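Local coordinates for DNA polymerase (Bacillus phage phi29, PDB 2PY5), which copies the phage genome by protein-primed, strand-displacing DNA synthesis with high processivity and proofreads the new strand with a 3'-5' exonuclease, at residues K135-L139 and G376-L381; W367-K371 and A382-L386; S122-L126 and R187-D193; N251-A256 and D476-L480. The protein carries 2 engineered substitutions. All coordinates share one frame; numbering follows the deposited sequence.

Contact 1 (K135-L139 and G376-L381)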
loop_
_atom_site.group_PDB
_atom_site.type_symbol
_atom_site.label_atom_id
_atom_site.label_comp_id
_atom_site.label_asym_id
_atom_site.label_seq_id
_atom_site.Cartn_x
_atom_site.Cartn_y
_atom_site.Cartn_z
ATOM N N LYS F 135 7.587 11.942 12.104
ATOM C CA LYS F 135 9.017 11.653 12.048
ATOM C C LYS F 135 9.623 12.047 10.702
ATOM O O LYS F 135 10.580 12.818 10.637
ATOM C CB LYS F 135 9.252 10.162 12.302
ATOM N N ASP F 136 9.033 11.520 9.632
ATOM C CA ASP F 136 9.581 11.682 8.279
ATOM C C ASP F 136 9.413 13.103 7.741
ATOM O O ASP F 136 10.262 13.591 6.977
ATOM C CB ASP F 136 8.918 10.691 7.315
ATOM C CG ASP F 136 9.250 9.244 7.627
ATOM O OD1 ASP F 136 10.269 8.978 8.314
ATOM O OD2 ASP F 136 8.483 8.369 7.170
ATOM N N PHE F 137 8.334 13.769 8.146
ATOM C CA PHE F 137 8.050 15.136 7.699
ATOM C C PHE F 137 8.672 16.184 8.625
ATOM O O PHE F 137 8.514 17.382 8.389
ATOM C CB PHE F 137 6.537 15.384 7.586
ATOM C CG PHE F 137 5.897 14.805 6.339
ATOM C CD1 PHE F 137 5.963 13.445 6.064
ATOM C CD2 PHE F 137 5.191 15.627 5.463
ATOM C CE1 PHE F 137 5.367 12.916 4.907
ATOM C CE2 PHE F 137 4.587 15.101 4.314
ATOM C CZ PHE F 137 4.674 13.752 4.045
ATOM N N LYS F 138 9.393 15.729 9.656
ATOM C CA LYS F 138 10.097 16.600 10.611
ATOM C C LYS F 138 9.142 17.554 11.330
ATOM O O LYS F 138 9.402 18.754 11.420
ATOM C CB LYS F 138 11.231 17.380 9.932
ATOM C CG LYS F 138 12.115 16.541 9.043
ATOM C CD LYS F 138 12.800 15.401 9.790
ATOM C CE LYS F 138 13.870 15.895 10.740
ATOM N NZ LYS F 138 14.845 14.812 11.077
ATOM N N LEU F 139 8.057 16.983 11.852
ATOM C CA LEU F 139 6.997 17.722 12.545
ATOM C C LEU F 139 7.026 17.353 14.030
ATOM O O LEU F 139 7.434 16.246 14.385
ATOM C CB LEU F 139 5.626 17.371 11.943
ATOM C CG LEU F 139 5.468 17.530 10.424
ATOM C CD1 LEU F 139 4.086 17.074 9.992
ATOM C CD2 LEU F 139 5.727 18.976 10.020
ATOM N N GLY F 376 13.355 16.279 4.450
ATOM C CA GLY F 376 12.118 16.166 5.214
ATOM C C GLY F 376 10.870 16.004 4.378
ATOM O O GLY F 376 10.804 15.142 3.503
ATOM N N ALA F 377 9.877 16.851 4.653
ATOM C CA ALA F 377 8.570 16.738 4.047
ATOM C C ALA F 377 8.581 16.690 2.523
ATOM O O ALA F 377 7.998 15.797 1.925
ATOM C CB ALA F 377 7.640 17.867 4.553
ATOM N N ILE F 378 9.245 17.644 1.887
ATOM C CA ILE F 378 9.234 17.696 0.427
ATOM C C ILE F 378 9.920 16.459 -0.185
ATOM O O ILE F 378 9.501 15.956 -1.244
ATOM C CB ILE F 378 9.837 19.009 -0.094
ATOM C CG1 ILE F 378 8.875 20.152 0.235
ATOM C CG2 ILE F 378 10.088 18.938 -1.590
ATOM C CD1 ILE F 378 9.438 21.513 -0.067
ATOM N N LYS F 379 10.960 15.962 0.489
ATOM C CA LYS F 379 11.615 14.736 0.038
ATOM C C LYS F 379 10.628 13.573 0.080
ATOM O O LYS F 379 10.560 12.793 -0.855
ATOM C CB LYS F 379 12.827 14.393 0.893
ATOM C CG LYS F 379 13.574 13.157 0.403
ATOM C CD LYS F 379 14.805 12.896 1.217
ATOM C CE LYS F 379 15.658 11.818 0.599
ATOM N NZ LYS F 379 17.007 11.781 1.221
ATOM N N GLN F 380 9.857 13.469 1.164
ATOM C CA GLN F 380 8.883 12.377 1.286
ATOM C C GLN F 380 7.832 12.463 0.202
ATOM O O GLN F 380 7.329 11.444 -0.273
ATOM C CB GLN F 380 8.159 12.404 2.650
ATOM C CG GLN F 380 9.056 12.375 3.857
ATOM C CD GLN F 380 10.237 11.454 3.699
ATOM O OE1 GLN F 380 10.078 10.263 3.430
ATOM N NE2 GLN F 380 11.438 12.001 3.862
ATOM N N LEU F 381 7.440 13.684 -0.145
ATOM C CA LEU F 381 6.420 13.871 -1.150
ATOM C C LEU F 381 6.941 13.493 -2.528
ATOM O O LEU F 381 6.195 12.951 -3.333
ATOM C CB LEU F 381 5.899 15.297 -1.141
ATOM C CG LEU F 381 5.106 15.664 0.106
ATOM C CD1 LEU F 381 4.817 17.158 0.052
ATOM C CD2 LEU F 381 3.818 14.849 0.240
#

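Contact 2 (W367-K371 and A382-L386)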
loop_
_atom_site.group_PDB
_atom_site.type_symbol
_atom_site.label_atom_id
_atom_site.label_comp_id
_atom_site.label_asym_id
_atom_site.label_seq_id
_atom_site.Cartn_x
_atom_site.Cartn_y
_atom_site.Cartn_z
ATOM N N TRP F 367 11.027 14.237 -10.484
ATOM C CA TRP F 367 10.779 13.946 -9.078
ATOM C C TRP F 367 12.011 13.363 -8.384
ATOM O O TRP F 367 12.191 13.559 -7.187
ATOM C CB TRP F 367 9.514 13.084 -8.925
ATOM C CG TRP F 367 8.322 13.906 -9.194
ATOM C CD1 TRP F 367 7.555 13.923 -10.323
ATOM C CD2 TRP F 367 7.779 14.899 -8.327
ATOM N NE1 TRP F 367 6.540 14.838 -10.192
ATOM C CE2 TRP F 367 6.661 15.462 -8.979
ATOM C CE3 TRP F 367 8.124 15.363 -7.051
ATOM C CZ2 TRP F 367 5.892 16.482 -8.403
ATOM C CZ3 TRP F 367 7.356 16.359 -6.472
ATOM C CH2 TRP F 367 6.251 16.913 -7.151
ATOM N N THR F 368 12.868 12.670 -9.128
ATOM C CA THR F 368 14.150 12.229 -8.583
ATOM C C THR F 368 15.030 13.446 -8.240
ATOM O O THR F 368 15.645 13.490 -7.175
ATOM C CB THR F 368 14.875 11.254 -9.533
ATOM O OG1 THR F 368 14.036 10.118 -9.776
ATOM C CG2 THR F 368 16.175 10.770 -8.932
ATOM N N TYR F 369 15.053 14.462 -9.105
ATOM C CA TYR F 369 15.811 15.673 -8.781
ATOM C C TYR F 369 15.317 16.322 -7.494
ATOM O O TYR F 369 16.108 16.690 -6.623
ATOM C CB TYR F 369 15.726 16.686 -9.921
ATOM C CG TYR F 369 16.557 17.910 -9.657
ATOM C CD1 TYR F 369 17.932 17.880 -9.834
ATOM C CD2 TYR F 369 15.978 19.090 -9.208
ATOM C CE1 TYR F 369 18.711 18.999 -9.590
ATOM C CE2 TYR F 369 16.750 20.216 -8.949
ATOM C CZ TYR F 369 18.121 20.163 -9.146
ATOM O OH TYR F 369 18.922 21.258 -8.904
ATOM N N ILE F 370 13.998 16.461 -7.374
ATOM C CA ILE F 370 13.402 17.041 -6.168
ATOM C C ILE F 370 13.764 16.191 -4.938
ATOM O O ILE F 370 14.172 16.725 -3.904
ATOM C CB ILE F 370 11.884 17.235 -6.316
ATOM C CG1 ILE F 370 11.600 18.327 -7.357
ATOM C CG2 ILE F 370 11.265 17.590 -4.965
ATOM C CD1 ILE F 370 10.155 18.392 -7.811
ATOM N N LYS F 371 13.659 14.873 -5.069
ATOM C CA LYS F 371 14.031 13.959 -3.971
ATOM C C LYS F 371 15.468 14.195 -3.520
ATOM O O LYS F 371 15.752 14.342 -2.326
ATOM C CB LYS F 371 13.870 12.504 -4.415
ATOM C CG LYS F 371 14.194 11.472 -3.346
ATOM C CD LYS F 371 14.160 10.072 -3.952
ATOM C CE LYS F 371 14.889 9.040 -3.104
ATOM N NZ LYS F 371 15.239 7.836 -3.930
ATOM N N ALA F 382 8.220 13.758 -2.785
ATOM C CA ALA F 382 8.839 13.343 -4.054
ATOM C C ALA F 382 8.865 11.822 -4.169
ATOM O O ALA F 382 8.577 11.261 -5.224
ATOM C CB ALA F 382 10.241 13.925 -4.176
ATOM N N LYS F 383 9.201 11.147 -3.076
ATOM C CA LYS F 383 9.161 9.691 -3.026
ATOM C C LYS F 383 7.746 9.194 -3.281
ATOM O O LYS F 383 7.517 8.242 -4.023
ATOM C CB LYS F 383 9.663 9.210 -1.672
ATOM C CG LYS F 383 11.141 9.517 -1.452
ATOM C CD LYS F 383 11.538 9.428 0.001
ATOM C CE LYS F 383 11.418 8.040 0.547
ATOM N NZ LYS F 383 11.785 8.036 2.005
ATOM N N LEU F 384 6.779 9.857 -2.656
ATOM C CA LEU F 384 5.395 9.491 -2.835
ATOM C C LEU F 384 4.959 9.631 -4.296
ATOM O O LEU F 384 4.285 8.756 -4.838
ATOM C CB LEU F 384 4.512 10.336 -1.904
ATOM C CG LEU F 384 3.108 9.858 -1.609
ATOM C CD1 LEU F 384 3.059 8.452 -0.999
ATOM C CD2 LEU F 384 2.473 10.871 -0.662
ATOM N N MET F 385 5.381 10.701 -4.961
ATOM C CA MET F 385 5.042 10.883 -6.373
ATOM C C MET F 385 5.642 9.767 -7.246
ATOM O O MET F 385 4.985 9.215 -8.120
ATOM C CB MET F 385 5.520 12.247 -6.870
ATOM C CG MET F 385 4.685 13.416 -6.356
ATOM S SD MET F 385 3.029 13.454 -7.032
ATOM C CE MET F 385 3.321 13.988 -8.727
ATOM N N LEU F 386 6.892 9.427 -6.983
ATOM C CA LEU F 386 7.579 8.376 -7.741
ATOM C C LEU F 386 6.963 7.007 -7.499
ATOM O O LEU F 386 6.877 6.186 -8.412
ATOM C CB LEU F 386 9.057 8.350 -7.354
ATOM C CG LEU F 386 9.864 9.530 -7.895
ATOM C CD1 LEU F 386 11.176 9.673 -7.149
ATOM C CD2 LEU F 386 10.112 9.380 -9.408
#

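Contact 3 (S122-L126 and R187-D193). With nucleotides of chain C; nucleotides of chain A.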
loop_
_atom_site.group_PDB
_atom_site.type_symbol
_atom_site.label_atom_id
_atom_site.label_comp_id
_atom_site.label_asym_id
_atom_site.label_seq_id
_atom_site.Cartn_x
_atom_site.Cartn_y
_atom_site.Cartn_z
ATOM N N SER F 122 -7.278 11.281 5.223
ATOM C CA SER F 122 -5.884 11.729 5.056
ATOM C C SER F 122 -4.916 10.547 4.870
ATOM O O SER F 122 -3.815 10.728 4.333
ATOM C CB SER F 122 -5.416 12.631 6.191
ATOM O OG SER F 122 -5.645 12.046 7.449
ATOM N N LEU F 123 -5.317 9.333 5.260
ATOM C CA LEU F 123 -4.468 8.147 5.003
ATOM C C LEU F 123 -4.296 7.876 3.505
ATOM O O LEU F 123 -3.278 7.287 3.063
ATOM C CB LEU F 123 -5.016 6.903 5.708
ATOM C CG LEU F 123 -4.129 5.662 5.711
ATOM C CD1 LEU F 123 -2.805 5.870 6.406
ATOM C CD2 LEU F 123 -4.890 4.498 6.359
ATOM N N LYS F 124 -5.274 8.307 2.698
ATOM C CA LYS F 124 -5.181 8.119 1.241
ATOM C C LYS F 124 -4.185 9.114 0.627
ATOM O O LYS F 124 -3.611 8.858 -0.434
ATOM C CB LYS F 124 -6.568 8.267 0.600
ATOM C CG LYS F 124 -7.602 7.229 1.080
ATOM C CD LYS F 124 -7.337 5.852 0.532
ATOM C CE LYS F 124 -8.383 4.857 1.016
ATOM N NZ LYS F 124 -8.316 4.619 2.478
ATOM N N LYS F 125 -4.032 10.256 1.296
ATOM C CA LYS F 125 -3.078 11.297 0.910
ATOM C C LYS F 125 -1.657 11.015 1.418
ATOM O O LYS F 125 -0.681 11.239 0.703
ATOM C CB LYS F 125 -3.564 12.624 1.481
ATOM C CG LYS F 125 -4.859 13.121 0.872
ATOM C CD LYS F 125 -4.651 14.263 -0.078
ATOM C CE LYS F 125 -3.655 13.930 -1.173
ATOM N NZ LYS F 125 -3.529 14.967 -2.233
ATOM N N LEU F 126 -1.575 10.531 2.654
ATOM C CA LEU F 126 -0.354 10.335 3.405
ATOM C C LEU F 126 -0.412 8.911 3.976
ATOM O O LEU F 126 -0.850 8.700 5.102
ATOM C CB LEU F 126 -0.265 11.397 4.515
ATOM C CG LEU F 126 -0.227 12.857 4.023
ATOM C CD1 LEU F 126 -0.576 13.812 5.194
ATOM C CD2 LEU F 126 1.127 13.191 3.399
ATOM N N ARG F 187 -5.179 16.411 -4.978
ATOM C CA ARG F 187 -6.232 15.446 -5.332
ATOM C C ARG F 187 -6.543 14.513 -4.171
ATOM O O ARG F 187 -5.943 14.597 -3.101
ATOM C CB ARG F 187 -5.828 14.705 -6.599
ATOM C CG ARG F 187 -5.796 15.668 -7.782
ATOM C CD ARG F 187 -5.203 15.066 -8.973
ATOM N NE ARG F 187 -6.128 14.093 -9.537
ATOM C CZ ARG F 187 -7.082 14.365 -10.425
ATOM N NH1 ARG F 187 -7.242 15.592 -10.919
ATOM N NH2 ARG F 187 -7.868 13.380 -10.845
ATOM N N MET F 188 -7.524 13.636 -4.350
ATOM C CA MET F 188 -8.015 12.847 -3.250
ATOM C C MET F 188 -6.994 11.884 -2.663
ATOM O O MET F 188 -7.043 11.598 -1.465
ATOM C CB MET F 188 -9.272 12.074 -3.665
ATOM C CG MET F 188 -10.011 11.465 -2.516
ATOM S SD MET F 188 -11.491 10.567 -3.030
ATOM C CE MET F 188 -12.229 11.842 -4.054
ATOM N N THR F 189 -6.108 11.374 -3.511
ATOM C CA THR F 189 -5.171 10.335 -3.097
ATOM C C THR F 189 -3.778 10.586 -3.655
ATOM O O THR F 189 -3.631 11.247 -4.693
ATOM C CB THR F 189 -5.630 8.979 -3.633
ATOM O OG1 THR F 189 -5.467 8.948 -5.040
ATOM C CG2 THR F 189 -7.115 8.709 -3.276
ATOM N N ALA F 190 -2.782 9.966 -3.027
ATOM C CA ALA F 190 -1.401 9.981 -3.534
ATOM C C ALA F 190 -1.314 9.477 -4.970
ATOM O O ALA F 190 -0.612 10.065 -5.810
ATOM C CB ALA F 190 -0.484 9.176 -2.608
ATOM N N GLY F 191 -2.023 8.390 -5.299
ATOM C CA GLY F 191 -1.972 7.876 -6.657
ATOM C C GLY F 191 -2.578 8.833 -7.680
ATOM O O GLY F 191 -2.098 8.925 -8.817
ATOM N N SER F 192 -3.661 9.495 -7.298
ATOM C CA SER F 192 -4.318 10.454 -8.168
ATOM C C SER F 192 -3.357 11.610 -8.426
ATOM O O SER F 192 -3.263 12.084 -9.556
ATOM C CB SER F 192 -5.610 10.936 -7.529
ATOM O OG SER F 192 -6.391 11.684 -8.424
ATOM N N ASP F 193 -2.614 12.014 -7.403
ATOM C CA ASP F 193 -1.625 13.102 -7.555
ATOM C C ASP F 193 -0.533 12.659 -8.536
ATOM O O ASP F 193 -0.114 13.428 -9.438
ATOM C CB ASP F 193 -0.965 13.494 -6.226
ATOM C CG ASP F 193 -1.881 14.228 -5.283
ATOM O OD1 ASP F 193 -2.696 15.027 -5.741
ATOM O OD2 ASP F 193 -1.732 14.038 -4.050
ATOM P P DC C 4 -6.896 5.970 -5.844
ATOM O OP1 DC C 4 -6.068 5.510 -4.710
ATOM O OP2 DC C 4 -6.650 7.292 -6.495
ATOM O "O5'" DC C 4 -6.906 4.919 -7.035
ATOM C "C5'" DC C 4 -7.040 3.552 -6.733
ATOM C "C4'" DC C 4 -6.029 2.767 -7.551
ATOM O "O4'" DC C 4 -4.672 3.130 -7.175
ATOM C "C3'" DC C 4 -6.108 1.273 -7.302
ATOM O "O3'" DC C 4 -7.103 0.729 -8.128
ATOM C "C2'" DC C 4 -4.721 0.813 -7.689
ATOM C "C1'" DC C 4 -3.874 1.962 -7.175
ATOM N N1 DC C 4 -3.329 1.699 -5.818
ATOM C C2 DC C 4 -2.320 0.726 -5.692
ATOM O O2 DC C 4 -1.929 0.099 -6.695
ATOM N N3 DC C 4 -1.796 0.472 -4.470
ATOM C C4 DC C 4 -2.228 1.152 -3.411
ATOM N N4 DC C 4 -1.665 0.862 -2.229
ATOM C C5 DC C 4 -3.243 2.147 -3.515
ATOM C C6 DC C 4 -3.768 2.391 -4.720
ATOM P P DA C 3 -9.836 10.243 -8.309
ATOM O OP1 DA C 3 -8.916 11.166 -7.616
ATOM O OP2 DA C 3 -9.705 9.883 -9.759
ATOM O "O5'" DA C 3 -9.895 8.869 -7.499
ATOM C "C5'" DA C 3 -9.734 8.911 -6.110
ATOM C "C4'" DA C 3 -10.167 7.572 -5.549
ATOM O "O4'" DA C 3 -11.575 7.401 -5.804
ATOM C "C3'" DA C 3 -9.506 6.351 -6.168
ATOM O "O3'" DA C 3 -8.421 5.943 -5.352
ATOM C "C2'" DA C 3 -10.605 5.281 -6.135
ATOM C "C1'" DA C 3 -11.916 6.054 -6.118
ATOM N N9 DA C 3 -12.643 6.210 -7.380
ATOM C C8 DA C 3 -12.121 6.617 -8.589
ATOM N N7 DA C 3 -13.014 6.733 -9.550
ATOM C C5 DA C 3 -14.203 6.388 -8.925
ATOM C C6 DA C 3 -15.532 6.298 -9.385
ATOM N N6 DA C 3 -15.892 6.569 -10.646
ATOM N N1 DA C 3 -16.486 5.924 -8.495
ATOM C C2 DA C 3 -16.124 5.651 -7.233
ATOM N N3 DA C 3 -14.906 5.696 -6.687
ATOM C C4 DA C 3 -13.989 6.077 -7.589
ATOM P P DT A 5 0.109 1.108 8.514
ATOM O OP1 DT A 5 0.608 1.749 7.275
ATOM O OP2 DT A 5 1.041 0.433 9.435
ATOM O "O5'" DT A 5 -0.704 2.224 9.350
ATOM C "C5'" DT A 5 -1.502 3.169 8.690
ATOM C "C4'" DT A 5 -2.813 3.308 9.408
ATOM O "O4'" DT A 5 -3.547 2.095 9.212
ATOM C "C3'" DT A 5 -2.727 3.469 10.913
ATOM O "O3'" DT A 5 -2.667 4.837 11.206
ATOM C "C2'" DT A 5 -4.014 2.843 11.424
ATOM C "C1'" DT A 5 -4.398 1.885 10.313
ATOM N N1 DT A 5 -4.235 0.466 10.638
ATOM C C2 DT A 5 -5.330 -0.337 10.497
ATOM O O2 DT A 5 -6.433 0.082 10.155
ATOM N N3 DT A 5 -5.093 -1.639 10.816
ATOM C C4 DT A 5 -3.890 -2.199 11.213
ATOM O O4 DT A 5 -3.807 -3.393 11.471
ATOM C C5 DT A 5 -2.775 -1.302 11.324
ATOM C C7 DT A 5 -1.433 -1.800 11.756
ATOM C C6 DT A 5 -2.992 -0.012 11.033
#

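Contact 4 (N251-A256 and D476-L480)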
loop_
_atom_site.group_PDB
_atom_site.type_symbol
_atom_site.label_atom_id
_atom_site.label_comp_id
_atom_site.label_asym_id
_atom_site.label_seq_id
_atom_site.Cartn_x
_atom_site.Cartn_y
_atom_site.Cartn_z
ATOM N N ASN F 251 17.738 -0.481 -5.823
ATOM C CA ASN F 251 17.496 0.947 -5.654
ATOM C C ASN F 251 16.296 1.356 -6.498
ATOM O O ASN F 251 16.388 1.408 -7.737
ATOM C CB ASN F 251 18.740 1.748 -6.047
ATOM C CG ASN F 251 19.944 1.424 -5.180
ATOM O OD1 ASN F 251 19.841 1.396 -3.944
ATOM N ND2 ASN F 251 21.085 1.188 -5.810
ATOM N N SER F 252 15.174 1.588 -5.819
ATOM C CA SER F 252 13.915 2.022 -6.427
ATOM C C SER F 252 13.424 1.077 -7.535
ATOM O O SER F 252 13.309 1.465 -8.693
ATOM C CB SER F 252 14.023 3.457 -6.907
ATOM O OG SER F 252 14.259 4.326 -5.796
ATOM N N LEU F 253 13.090 -0.149 -7.136
ATOM C CA LEU F 253 12.691 -1.205 -8.070
ATOM C C LEU F 253 11.708 -0.758 -9.169
ATOM O O LEU F 253 11.978 -0.937 -10.354
ATOM C CB LEU F 253 12.081 -2.375 -7.283
ATOM C CG LEU F 253 11.569 -3.579 -8.102
ATOM C CD1 LEU F 253 12.707 -4.409 -8.561
ATOM C CD2 LEU F 253 10.584 -4.381 -7.260
ATOM N N TYR F 254 10.569 -0.215 -8.773
ATOM C CA TYR F 254 9.507 0.041 -9.747
ATOM C C TYR F 254 9.836 1.228 -10.628
ATOM O O TYR F 254 9.798 1.088 -11.860
ATOM C CB TYR F 254 8.152 0.162 -9.056
ATOM C CG TYR F 254 7.633 -1.185 -8.570
ATOM C CD1 TYR F 254 7.498 -1.459 -7.221
ATOM C CD2 TYR F 254 7.285 -2.189 -9.465
ATOM C CE1 TYR F 254 7.027 -2.711 -6.787
ATOM C CE2 TYR F 254 6.815 -3.405 -9.038
ATOM C CZ TYR F 254 6.690 -3.665 -7.720
ATOM O OH TYR F 254 6.197 -4.905 -7.287
ATOM N N PRO F 255 10.250 2.375 -10.040
ATOM C CA PRO F 255 10.741 3.428 -10.924
ATOM C C PRO F 255 11.866 2.980 -11.868
ATOM O O PRO F 255 11.936 3.450 -13.022
ATOM C CB PRO F 255 11.231 4.504 -9.946
ATOM C CG PRO F 255 10.353 4.348 -8.776
ATOM C CD PRO F 255 10.239 2.829 -8.638
ATOM N N ALA F 256 12.761 2.101 -11.405
ATOM C CA ALA F 256 13.830 1.599 -12.260
ATOM C C ALA F 256 13.266 0.848 -13.472
ATOM O O ALA F 256 13.760 1.023 -14.582
ATOM C CB ALA F 256 14.786 0.704 -11.484
ATOM N N ASP F 476 25.441 -1.541 -6.567
ATOM C CA ASP F 476 25.803 -0.136 -6.363
ATOM C C ASP F 476 24.941 0.423 -5.244
ATOM O O ASP F 476 23.749 0.147 -5.211
ATOM C CB ASP F 476 25.592 0.669 -7.650
ATOM C CG ASP F 476 26.197 2.064 -7.572
ATOM O OD1 ASP F 476 25.544 2.976 -7.014
ATOM O OD2 ASP F 476 27.335 2.249 -8.051
ATOM N N PRO F 477 25.529 1.203 -4.322
ATOM C CA PRO F 477 24.752 1.707 -3.188
ATOM C C PRO F 477 23.630 2.691 -3.513
ATOM O O PRO F 477 22.741 2.872 -2.664
ATOM C CB PRO F 477 25.798 2.396 -2.308
ATOM C CG PRO F 477 27.007 2.455 -3.065
ATOM C CD PRO F 477 26.943 1.619 -4.255
ATOM N N LYS F 478 23.675 3.327 -4.696
ATOM C CA LYS F 478 22.757 4.439 -5.025
ATOM C C LYS F 478 22.086 4.379 -6.407
ATOM O O LYS F 478 20.967 4.856 -6.565
ATOM C CB LYS F 478 23.497 5.783 -4.938
ATOM C CG LYS F 478 24.573 5.871 -3.872
ATOM C CD LYS F 478 25.167 7.272 -3.814
ATOM C CE LYS F 478 26.668 7.240 -3.481
ATOM N NZ LYS F 478 26.984 6.435 -2.253
ATOM N N LYS F 479 22.774 3.816 -7.401
ATOM C CA LYS F 479 22.341 3.911 -8.802
ATOM C C LYS F 479 20.992 3.246 -9.030
ATOM O O LYS F 479 20.766 2.129 -8.575
ATOM C CB LYS F 479 23.388 3.291 -9.741
ATOM C CG LYS F 479 24.646 4.136 -9.991
ATOM C CD LYS F 479 25.590 3.383 -10.929
ATOM C CE LYS F 479 26.941 4.054 -11.056
ATOM N NZ LYS F 479 27.863 3.224 -11.880
ATOM N N LEU F 480 20.106 3.932 -9.751
ATOM C CA LEU F 480 18.760 3.458 -10.012
ATOM C C LEU F 480 18.765 2.076 -10.649
ATOM O O LEU F 480 19.421 1.844 -11.652
ATOM C CB LEU F 480 18.023 4.430 -10.928
ATOM C CG LEU F 480 16.590 4.117 -11.311
ATOM C CD1 LEU F 480 15.678 4.094 -10.093
ATOM C CD2 LEU F 480 16.078 5.125 -12.348
HETATM O O HOH W 1 20.075 3.636 -2.308
#

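Contact 1 (K135-L139 and G376-L381)
Phe137 lays its ring along helix 376-387, near Gly376, and apolar contact makes up most of the join. On the ring, CD2 meets Ala377 CB at 3.4 Å, CE1 meets Gln380 CB at 3.6 Å, and CZ reaches Leu381 CD2 at 4.1 Å. Ala377 CA adds an off-centre CH-pi contact, 29° from the ring normal. With CG anti to the carbonyl carbon (chi1 -78°), the ring lies obliquely against Ala377 and Gln380. The last turn of helix 130-136 is closed by a Schellman motif, with Lys138 at positive phi, and this exonuclease-region helix meets helix 376-387 of the polymerisation region. Aliphatic and backbone contacts flank the ring: Lys138 CG lies 3.8 Å from Gly376 CA, and Asp136 O faces Gln380 CG at 3.6 Å. Polar bonds stay on their own sides. Gln380 folds back at chi2 (-39°), and its NE2 donates to Gly376 O at 3.2 Å from above the carbonyl plane, while its OE1 takes Lys383 NZ. Asp136 OD2 pairs with Lys132.

Contact 2 (W367-K371 and A382-L386)
Trp367 reaches from helix 361-373 across to helix 376-387, and most of its side chain meets that helix. Its CB touches Leu386 CG at 3.7 Å. At CG and CD2 the ring system passes under Met385 CB, 3.8 Å from CD2. Farther out, CE3 borders Ala382, whose CB is 3.8 Å away. The six-membered ring is covered on one face by Met385 CG, 3.7 Å from the centroid and only 3° off the normal, a CH-pi contact; Ile370 CD1 lies over the opposite face. At the far side, Trp367 CZ2 lies 3.6 Å from Met385 CE, which also touches NE1. Met385 bends at chi2 (-69°) and chi3, which curls its methyl back over the indole and holds SD above the same face in a more distant Met-aromatic contact. The two helices form the antiparallel fingers hairpin of a B-family polymerase, with 155° between segment axes that approach to 8.8 Å. The small Ala382 fills the middle, its CB 3.6 Å from Trp367 O. Along one margin, Lys371 runs out extended and Lys383 crosses it obliquely, aliphatic part against aliphatic part. Both lysines belong to the nucleotide site, and Lys371 interacts with the phosphates of the incoming nucleotide.

Contact 3 (S122-L126 and R187-D193)
Lys125 sends its amine across to Arg187 O in the loop and Asp193 OD2 in the first turn of helix 190-202. Its chain is bent twice, at chi2 (-105°, away from a staggered position) and chi3, and this carries NZ to 2.6 Å from Arg187 O and to 2.7 Å from Asp193 OD2, where it meets the syn lone pair in a salt bridge. NZ also donates to Leu185 O. The other carboxylate oxygen, OD1, takes Arg187 N on its own syn side, so Asp193 ties the loop to its own helix as well as to Lys125. Beside this, Ala190 N donates to Lys124 O at 2.9 Å, nearly straight at 167°. Thr189 is the N-cap of helix 190-202. With chi1 at 70°, its OG1 stands between backbone N and carbonyl carbon, accepting from Ser192 N at 2.9 Å and donating to OP2 of DC4 of chain C. Ser192 OG donates to OP1 of DA3 of chain C at 2.7 Å; it also accepts from Arg187 NE, lying close to the plane of the guanidinium. Ser122 and Leu123, needed for exonucleolysis, lie on the same short helical segment as Lys125. The chemistry is consistent with a second shell: a buried amine held by three oxygens lies behind the helix start whose hydroxyls bind consecutive DNA phosphates.

Contact 4 (N251-A256 and D476-L480)
Asn251 inserts its amide into the turn formed by residues 476-479, and hydrogen bonds dominate that end of the contact. ND2 donates to Asp476 O and Lys479 O, both at 2.9 Å; each acceptor lies in the plane of the amide, whereas the nitrogen stands above both carbonyl planes. Two backbone oxygens thus use both N-H groups and fix the rotation of the amide. A bridging water donates to Asn251 OD1 and to Pro477 O, each at 2.8 Å, and so joins two acceptors that cannot bond to each other. Within the turn, Asp476 OD1 accepts from Lys478 N, an Asx turn, and from Lys479 N at 2.9 Å, the two donors coming from opposite faces of the carboxylate plane. Apolar contact takes over at Leu480. With CG anti to the backbone N (chi1 -179°), the side chain swings back to the helix start, and CD1 meets Ser252 CB at 3.6 Å and Ala256 CB at 3.8 Å. Ser252 occupies the N-cap position of helix 253-260 without a capping bond from its side chain; the helix carries Tyr254 of the nucleotide site, stacked on Tyr390. Asn251 directly follows Asp249 and Val250, which bind the catalytic magnesium at the end of palm strand 241-250. Loop 476-480 links strands 459-463 and 483-489, both paired with that strand.

In the fold
Helix 376-387 is shared by contacts 1 and 2: its start meets the exonuclease region, its later turns the preceding helix. Contact 2 has four buried residues and is apolar apart from its lysine margin; contact 1 is a smaller, partly exposed apolar join between regions. Contact 3 has as many buried residues but is polar, with a salt bridge and DNA phosphates beside it; it touches contact 2 through Leu384 on Ala190 and contact 1 through Leu126 on Phe137. Contact 4, the most exposed, combines an amide bound to backbone carbonyls and a water with the apolar packing of Leu480, and meets contact 2 where Pro255 packs on Leu386. Contacts 3 and 4 do not touch, with centres about 24 Å apart.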